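Probable quinone reductase Qor (NADPH:quinone reductase) (Zeta-crystallin homolog protein) (Mycobacterium tuberculosis, PDB 4RVU) binds NADPH and probably transfers its electrons to quinones. Local coordinates at residues 7-19 with 50-63. Sequence-based numbering, arbitrary orientation.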
ATOM      1  N   ALA A   7     -22.177  28.691  19.139  1.00 20.72           N
ATOM      2  CA  ALA A   7     -21.709  27.572  18.324  1.00 21.39           C
ATOM      3  C   ALA A   7     -21.678  27.982  16.862  1.00 22.48           C
ATOM      4  O   ALA A   7     -22.310  28.967  16.471  1.00 21.65           O
ATOM      5  CB  ALA A   7     -22.602  26.341  18.510  1.00 22.09           C
ATOM      6  N   ILE A   8     -20.946  27.213  16.061  1.00 19.09           N
ATOM      7  CA  ILE A   8     -20.882  27.434  14.628  1.00 19.54           C
ATOM      8  C   ILE A   8     -21.641  26.299  13.955  1.00 20.74           C
ATOM      9  O   ILE A   8     -21.204  25.139  13.953  1.00 19.90           O
ATOM     10  CB  ILE A   8     -19.431  27.496  14.120  1.00 18.94           C
ATOM     11  CG1 ILE A   8     -18.663  28.643  14.800  1.00 19.92           C
ATOM     12  CG2 ILE A   8     -19.392  27.676  12.604  1.00 19.19           C
ATOM     13  CD1 ILE A   8     -19.017  30.047  14.284  1.00 18.96           C
ATOM     14  N   GLU A   9     -22.801  26.624  13.403  1.00 30.95           N
ATOM     15  CA  GLU A   9     -23.672  25.591  12.855  1.00 30.70           C
ATOM     16  C   GLU A   9     -23.725  25.685  11.341  1.00 32.04           C
ATOM     17  O   GLU A   9     -23.699  26.781  10.774  1.00 31.93           O
ATOM     18  CB  GLU A   9     -25.074  25.744  13.436  1.00 32.37           C
ATOM     19  CG  GLU A   9     -26.105  24.786  12.866  1.00 33.83           C
ATOM     20  CD  GLU A   9     -27.502  25.136  13.321  1.00 34.79           C
ATOM     21  OE1 GLU A   9     -27.995  26.220  12.939  1.00 35.80           O
ATOM     22  OE2 GLU A   9     -28.098  24.336  14.069  1.00 36.11           O
ATOM     23  N   VAL A  10     -23.789  24.527  10.694  1.00 28.96           N
ATOM     24  CA  VAL A  10     -23.968  24.445   9.252  1.00 29.92           C
ATOM     25  C   VAL A  10     -25.380  23.928   8.979  1.00 31.11           C
ATOM     26  O   VAL A  10     -25.733  22.824   9.393  1.00 29.63           O
ATOM     27  CB  VAL A  10     -22.907  23.527   8.627  1.00 31.06           C
ATOM     28  CG1 VAL A  10     -23.131  23.366   7.131  1.00 31.16           C
ATOM     29  CG2 VAL A  10     -21.520  24.092   8.896  1.00 30.41           C
ATOM     30  N   THR A  11     -26.189  24.757   8.323  1.00 37.33           N
ATOM     31  CA  THR A  11     -27.576  24.434   7.998  1.00 38.22           C
ATOM     32  C   THR A  11     -27.646  23.942   6.557  1.00 38.24           C
ATOM     33  O   THR A  11     -28.467  23.089   6.201  1.00 37.96           O
ATOM     34  CB  THR A  11     -28.480  25.671   8.211  1.00 37.36           C
ATOM     35  OG1 THR A  11     -28.714  25.846   9.615  1.00 38.39           O
ATOM     36  CG2 THR A  11     -29.819  25.520   7.505  1.00 40.02           C
ATOM     37  N   GLU A  12     -26.758  24.475   5.730  1.00 44.01           N
ATOM     38  CA  GLU A  12     -26.604  23.997   4.367  1.00 44.90           C
ATOM     39  C   GLU A  12     -25.113  23.954   4.073  1.00 45.03           C
ATOM     40  O   GLU A  12     -24.358  24.790   4.570  1.00 45.19           O
ATOM     41  CB  GLU A  12     -27.330  24.922   3.380  1.00 44.97           C
ATOM     42  CG  GLU A  12     -26.431  25.972   2.724  1.00 46.18           C
ATOM     43  CD  GLU A  12     -27.209  27.070   2.016  1.00 46.59           C
ATOM     44  OE1 GLU A  12     -27.835  27.893   2.722  1.00 47.28           O
ATOM     45  OE2 GLU A  12     -27.186  27.111   0.758  1.00 44.75           O
ATOM     46  N   THR A  13     -24.681  22.977   3.282  1.00 36.17           N
ATOM     47  CA  THR A  13     -23.268  22.864   2.935  1.00 36.30           C
ATOM     48  C   THR A  13     -22.876  23.907   1.884  1.00 36.17           C
ATOM     49  O   THR A  13     -23.737  24.463   1.207  1.00 36.28           O
ATOM     50  CB  THR A  13     -22.903  21.444   2.459  1.00 37.89           C
ATOM     51  OG1 THR A  13     -23.624  21.127   1.262  1.00 38.52           O
ATOM     52  CG2 THR A  13     -23.242  20.419   3.538  1.00 38.04           C
ATOM     53  N   GLY A  14     -21.581  24.187   1.770  1.00 37.07           N
ATOM     54  CA  GLY A  14     -21.092  25.176   0.819  1.00 36.62           C
ATOM     55  C   GLY A  14     -19.765  25.783   1.245  1.00 38.30           C
ATOM     56  O   GLY A  14     -18.954  25.123   1.902  1.00 37.82           O
ATOM     57  N   GLY A  15     -19.538  27.039   0.873  1.00 30.77           N
ATOM     58  CA  GLY A  15     -18.280  27.696   1.178  1.00 31.05           C
ATOM     59  C   GLY A  15     -18.195  28.129   2.624  1.00 30.82           C
ATOM     60  O   GLY A  15     -19.127  27.890   3.401  1.00 30.87           O
ATOM     61  N   PRO A  16     -17.083  28.782   2.996  1.00 28.21           N
ATOM     62  CA  PRO A  16     -16.864  29.255   4.370  1.00 29.04           C
ATOM     63  C   PRO A  16     -18.029  30.104   4.876  1.00 28.71           C
ATOM     64  O   PRO A  16     -18.249  30.192   6.084  1.00 28.31           O
ATOM     65  CB  PRO A  16     -15.605  30.123   4.241  1.00 28.55           C
ATOM     66  CG  PRO A  16     -14.885  29.563   3.051  1.00 28.94           C
ATOM     67  CD  PRO A  16     -15.976  29.159   2.099  1.00 28.85           C
ATOM     68  N   GLY A  17     -18.768  30.710   3.946  1.00 31.23           N
ATOM     69  CA  GLY A  17     -19.895  31.561   4.274  1.00 30.54           C
ATOM     70  C   GLY A  17     -21.011  30.886   5.050  1.00 31.04           C
ATOM     71  O   GLY A  17     -21.719  31.546   5.806  1.00 31.19           O
ATOM     72  N   VAL A  18     -21.167  29.572   4.882  1.00 28.78           N
ATOM     73  CA  VAL A  18     -22.234  28.843   5.576  1.00 29.10           C
ATOM     74  C   VAL A  18     -21.947  28.620   7.067  1.00 29.24           C
ATOM     75  O   VAL A  18     -22.818  28.169   7.818  1.00 29.78           O
ATOM     76  CB  VAL A  18     -22.552  27.482   4.899  1.00 28.22           C
ATOM     77  CG1 VAL A  18     -22.784  27.658   3.410  1.00 29.46           C
ATOM     78  CG2 VAL A  18     -21.437  26.477   5.142  1.00 29.09           C
ATOM     79  N   LEU A  19     -20.727  28.924   7.498  1.00 28.72           N
ATOM     80  CA  LEU A  19     -20.387  28.792   8.913  1.00 28.69           C
ATOM     81  C   LEU A  19     -21.049  29.896   9.754  1.00 30.17           C
ATOM     82  O   LEU A  19     -20.482  30.979   9.939  1.00 30.16           O
ATOM     83  CB  LEU A  19     -18.868  28.794   9.100  1.00 28.08           C
ATOM     84  CG  LEU A  19     -18.120  27.659   8.400  1.00 28.10           C
ATOM     85  CD1 LEU A  19     -16.622  27.926   8.339  1.00 28.57           C
ATOM     86  CD2 LEU A  19     -18.407  26.337   9.094  1.00 27.44           C
ATOM     87  N   PHE A  50     -16.320  18.649   5.435  1.00 31.72           N
ATOM     88  CA  PHE A  50     -17.647  18.530   6.032  1.00 31.52           C
ATOM     89  C   PHE A  50     -18.496  19.768   5.799  1.00 32.69           C
ATOM     90  O   PHE A  50     -19.706  19.674   5.573  1.00 31.86           O
ATOM     91  CB  PHE A  50     -17.553  18.273   7.534  1.00 31.67           C
ATOM     92  CG  PHE A  50     -17.251  16.852   7.881  1.00 33.66           C
ATOM     93  CD1 PHE A  50     -16.077  16.519   8.538  1.00 33.06           C
ATOM     94  CD2 PHE A  50     -18.139  15.844   7.537  1.00 34.06           C
ATOM     95  CE1 PHE A  50     -15.798  15.200   8.853  1.00 34.64           C
ATOM     96  CE2 PHE A  50     -17.865  14.524   7.844  1.00 35.67           C
ATOM     97  CZ  PHE A  50     -16.696  14.203   8.508  1.00 34.82           C
ATOM     98  N   ARG A  51     -17.862  20.932   5.882  1.00 31.64           N
ATOM     99  CA  ARG A  51     -18.557  22.183   5.631  1.00 30.87           C
ATOM    100  C   ARG A  51     -19.037  22.229   4.178  1.00 32.82           C
ATOM    101  O   ARG A  51     -20.168  22.639   3.900  1.00 31.30           O
ATOM    102  CB  ARG A  51     -17.630  23.359   5.916  1.00 31.21           C
ATOM    103  CG  ARG A  51     -18.321  24.712   5.884  1.00 31.39           C
ATOM    104  CD  ARG A  51     -17.771  25.546   4.758  1.00 32.51           C
ATOM    105  NE  ARG A  51     -16.328  25.678   4.865  1.00 35.30           N
ATOM    106  CZ  ARG A  51     -15.469  25.507   3.866  1.00 31.71           C
ATOM    107  NH1 ARG A  51     -15.891  25.205   2.644  1.00 32.43           N
ATOM    108  NH2 ARG A  51     -14.178  25.647   4.094  1.00 31.88           N
ATOM    109  N   SER A  52     -18.182  21.787   3.256  1.00 31.86           N
ATOM    110  CA  SER A  52     -18.498  21.865   1.831  1.00 32.93           C
ATOM    111  C   SER A  52     -19.477  20.779   1.388  1.00 33.47           C
ATOM    112  O   SER A  52     -20.093  20.892   0.328  1.00 32.06           O
ATOM    113  CB  SER A  52     -17.226  21.818   0.976  1.00 33.40           C
ATOM    114  OG  SER A  52     -16.661  20.517   0.941  1.00 33.76           O
ATOM    115  N   GLY A  53     -19.628  19.736   2.201  1.00 39.97           N
ATOM    116  CA  GLY A  53     -20.502  18.627   1.856  1.00 40.75           C
ATOM    117  C   GLY A  53     -19.782  17.563   1.049  1.00 41.72           C
ATOM    118  O   GLY A  53     -20.403  16.619   0.555  1.00 42.32           O
ATOM    119  N   GLN A  54     -18.469  17.735   0.899  1.00 54.01           N
ATOM    120  CA  GLN A  54     -17.611  16.733   0.276  1.00 53.19           C
ATOM    121  C   GLN A  54     -17.764  15.435   1.042  1.00 54.12           C
ATOM    122  O   GLN A  54     -18.255  14.438   0.518  1.00 55.48           O
ATOM    123  CB  GLN A  54     -16.154  17.166   0.373  1.00 53.64           C
ATOM    124  CG  GLN A  54     -15.514  17.579  -0.925  1.00 53.25           C
ATOM    125  CD  GLN A  54     -14.064  17.141  -0.992  1.00 55.65           C
ATOM    126  OE1 GLN A  54     -13.743  15.991  -0.676  1.00 56.01           O
ATOM    127  NE2 GLN A  54     -13.176  18.053  -1.393  1.00 54.86           N
ATOM    128  N   TYR A  55     -17.316  15.457   2.290  1.00 39.92           N
ATOM    129  CA  TYR A  55     -17.602  14.378   3.214  1.00 41.38           C
ATOM    130  C   TYR A  55     -19.024  14.626   3.703  1.00 41.38           C
ATOM    131  O   TYR A  55     -19.273  15.571   4.461  1.00 40.11           O
ATOM    132  CB  TYR A  55     -16.623  14.376   4.400  1.00 41.43           C
ATOM    133  CG  TYR A  55     -15.175  14.018   4.077  1.00 40.85           C
ATOM    134  CD1 TYR A  55     -14.695  14.023   2.770  1.00 40.92           C
ATOM    135  CD2 TYR A  55     -14.291  13.663   5.094  1.00 40.98           C
ATOM    136  CE1 TYR A  55     -13.375  13.692   2.484  1.00 40.25           C
ATOM    137  CE2 TYR A  55     -12.976  13.330   4.821  1.00 39.73           C
ATOM    138  CZ  TYR A  55     -12.520  13.347   3.517  1.00 40.70           C
ATOM    139  OH  TYR A  55     -11.207  13.013   3.257  1.00 39.83           O
ATOM    140  N   PRO A  56     -19.978  13.793   3.258  1.00 44.27           N
ATOM    141  CA  PRO A  56     -21.384  14.026   3.612  1.00 44.23           C
ATOM    142  C   PRO A  56     -21.664  13.794   5.091  1.00 43.83           C
ATOM    143  O   PRO A  56     -21.021  12.961   5.732  1.00 44.90           O
ATOM    144  CB  PRO A  56     -22.140  12.984   2.770  1.00 44.58           C
ATOM    145  CG  PRO A  56     -21.159  11.890   2.562  1.00 46.22           C
ATOM    146  CD  PRO A  56     -19.802  12.558   2.474  1.00 45.40           C
ATOM    147  N   ARG A  57     -22.625  14.545   5.615  1.00 41.70           N
ATOM    148  CA  ARG A  57     -23.057  14.426   6.998  1.00 43.33           C
ATOM    149  C   ARG A  57     -24.497  14.927   7.074  1.00 42.99           C
ATOM    150  O   ARG A  57     -24.921  15.729   6.244  1.00 43.74           O
ATOM    151  CB  ARG A  57     -22.137  15.242   7.927  1.00 42.64           C
ATOM    152  CG  ARG A  57     -22.682  15.415   9.344  1.00 42.91           C
ATOM    153  CD  ARG A  57     -21.624  15.811  10.369  1.00 42.96           C
ATOM    154  NE  ARG A  57     -22.212  15.858  11.709  1.00 43.80           N
ATOM    155  CZ  ARG A  57     -21.552  16.174  12.822  1.00 43.82           C
ATOM    156  NH1 ARG A  57     -20.255  16.468  12.771  1.00 42.43           N
ATOM    157  NH2 ARG A  57     -22.190  16.191  13.989  1.00 42.07           N
ATOM    158  N   GLU A  58     -25.253  14.448   8.055  1.00 57.43           N
ATOM    159  CA  GLU A  58     -26.624  14.907   8.256  1.00 58.38           C
ATOM    160  C   GLU A  58     -26.709  16.374   8.702  1.00 59.53           C
ATOM    161  O   GLU A  58     -25.982  16.807   9.603  1.00 57.90           O
ATOM    162  CB  GLU A  58     -27.324  14.013   9.280  1.00 59.21           C
ATOM    163  CG  GLU A  58     -28.841  14.089   9.266  1.00 60.47           C
ATOM    164  CD  GLU A  58     -29.465  13.221   8.183  1.00 62.81           C
ATOM    165  OE1 GLU A  58     -28.795  12.948   7.160  1.00 62.89           O
ATOM    166  OE2 GLU A  58     -30.633  12.805   8.357  1.00 64.22           O
ATOM    167  N   LEU A  59     -27.620  17.117   8.073  1.00 43.70           N
ATOM    168  CA  LEU A  59     -27.836  18.537   8.350  1.00 42.38           C
ATOM    169  C   LEU A  59     -29.019  18.745   9.295  1.00 42.67           C
ATOM    170  O   LEU A  59     -29.969  17.957   9.291  1.00 43.63           O
ATOM    171  CB  LEU A  59     -28.102  19.293   7.043  1.00 41.26           C
ATOM    172  CG  LEU A  59     -26.967  19.807   6.156  1.00 41.79           C
ATOM    173  CD1 LEU A  59     -25.803  18.850   6.056  1.00 43.08           C
ATOM    174  CD2 LEU A  59     -27.507  20.117   4.773  1.00 41.11           C
ATOM    175  N   PRO A  60     -28.962  19.797  10.128  1.00 40.74           N
ATOM    176  CA  PRO A  60     -27.788  20.651  10.337  1.00 40.04           C
ATOM    177  C   PRO A  60     -26.828  20.014  11.338  1.00 40.80           C
ATOM    178  O   PRO A  60     -27.181  19.028  11.993  1.00 40.15           O
ATOM    179  CB  PRO A  60     -28.393  21.920  10.938  1.00 39.28           C
ATOM    180  CG  PRO A  60     -29.585  21.440  11.681  1.00 40.80           C
ATOM    181  CD  PRO A  60     -30.144  20.312  10.843  1.00 38.75           C
ATOM    182  N   PHE A  61     -25.623  20.558  11.451  1.00 31.07           N
ATOM    183  CA  PHE A  61     -24.684  20.075  12.455  1.00 30.49           C
ATOM    184  C   PHE A  61     -23.776  21.201  12.933  1.00 29.69           C
ATOM    185  O   PHE A  61     -23.541  22.164  12.204  1.00 29.38           O
ATOM    186  CB  PHE A  61     -23.870  18.877  11.941  1.00 29.64           C
ATOM    187  CG  PHE A  61     -23.016  19.167  10.726  1.00 30.74           C
ATOM    188  CD1 PHE A  61     -23.516  18.965   9.442  1.00 30.87           C
ATOM    189  CD2 PHE A  61     -21.698  19.590  10.866  1.00 29.96           C
ATOM    190  CE1 PHE A  61     -22.731  19.210   8.325  1.00 30.07           C
ATOM    191  CE2 PHE A  61     -20.908  19.841   9.759  1.00 30.62           C
ATOM    192  CZ  PHE A  61     -21.424  19.649   8.483  1.00 31.44           C
ATOM    193  N   VAL A  62     -23.314  21.090  14.175  1.00 26.60           N
ATOM    194  CA  VAL A  62     -22.259  21.961  14.688  1.00 25.58           C
ATOM    195  C   VAL A  62     -20.954  21.289  14.289  1.00 25.53           C
ATOM    196  O   VAL A  62     -20.764  20.099  14.544  1.00 26.17           O
ATOM    197  CB  VAL A  62     -22.342  22.124  16.219  1.00 25.83           C
ATOM    198  CG1 VAL A  62     -21.137  22.886  16.746  1.00 25.89           C
ATOM    199  CG2 VAL A  62     -23.617  22.849  16.610  1.00 28.29           C
ATOM    200  N   ILE A  63     -20.063  22.042  13.647  1.00 26.60           N
ATOM    201  CA  ILE A  63     -18.889  21.479  12.979  1.00 26.73           C
ATOM    202  C   ILE A  63     -17.663  21.322  13.896  1.00 26.55           C
ATOM    203  O   ILE A  63     -17.573  21.992  14.932  1.00 26.97           O
ATOM    204  CB  ILE A  63     -18.538  22.357  11.761  1.00 27.10           C
ATOM    205  CG1 ILE A  63     -17.509  21.702  10.844  1.00 28.91           C
ATOM    206  CG2 ILE A  63     -18.095  23.726  12.208  1.00 27.83           C
ATOM    207  CD1 ILE A  63     -17.545  22.253   9.446  1.00 28.01           C
TER
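Val10 and Phe61 form an antiparallel hydrogen-bonded pair, Val10 N reaching Phe61 O at 2.8 Å in an almost straight bond and Phe61 N returning to Val10 O at 3.1 Å, while farther along Gly14 N donates to Arg51 O of helix 45-52 at 3.0 Å. The ladder joins two strands, whereas helix 45-52 is held by the loop after strand 5-10 through Arg51. On one face of the sheet Val10 CB sits over the Phe61 ring in a CH-pi contact, 4.3 Å from its centroid, with Arg57 CD against the opposite ring face. Arg51 leaves the helix with CG anti to the backbone N (chi1 -171°), which lays CG against Leu19 CD2 at 3.6 Å and beside Val18 CG2. Bends at chi2 and chi3 then carry the guanidinium across Pro16, whose N lies above one face, toward the rim, and NH1 donates to a lone pair of Gly14 O, which lies in the guanidinium plane, at 3.2 Å. Thr13 packs CG2 between Gly53 CA and Leu59 CD1. Within the GroES-like alcohol dehydrogenase domain, to which segment 50-63 belongs, strand 61-62 pairs with 5-10, itself paired with 20-24, and helix 312-320 closes over Arg51, Glu320 forming a salt bridge and His316 a hydrogen bond with NH2.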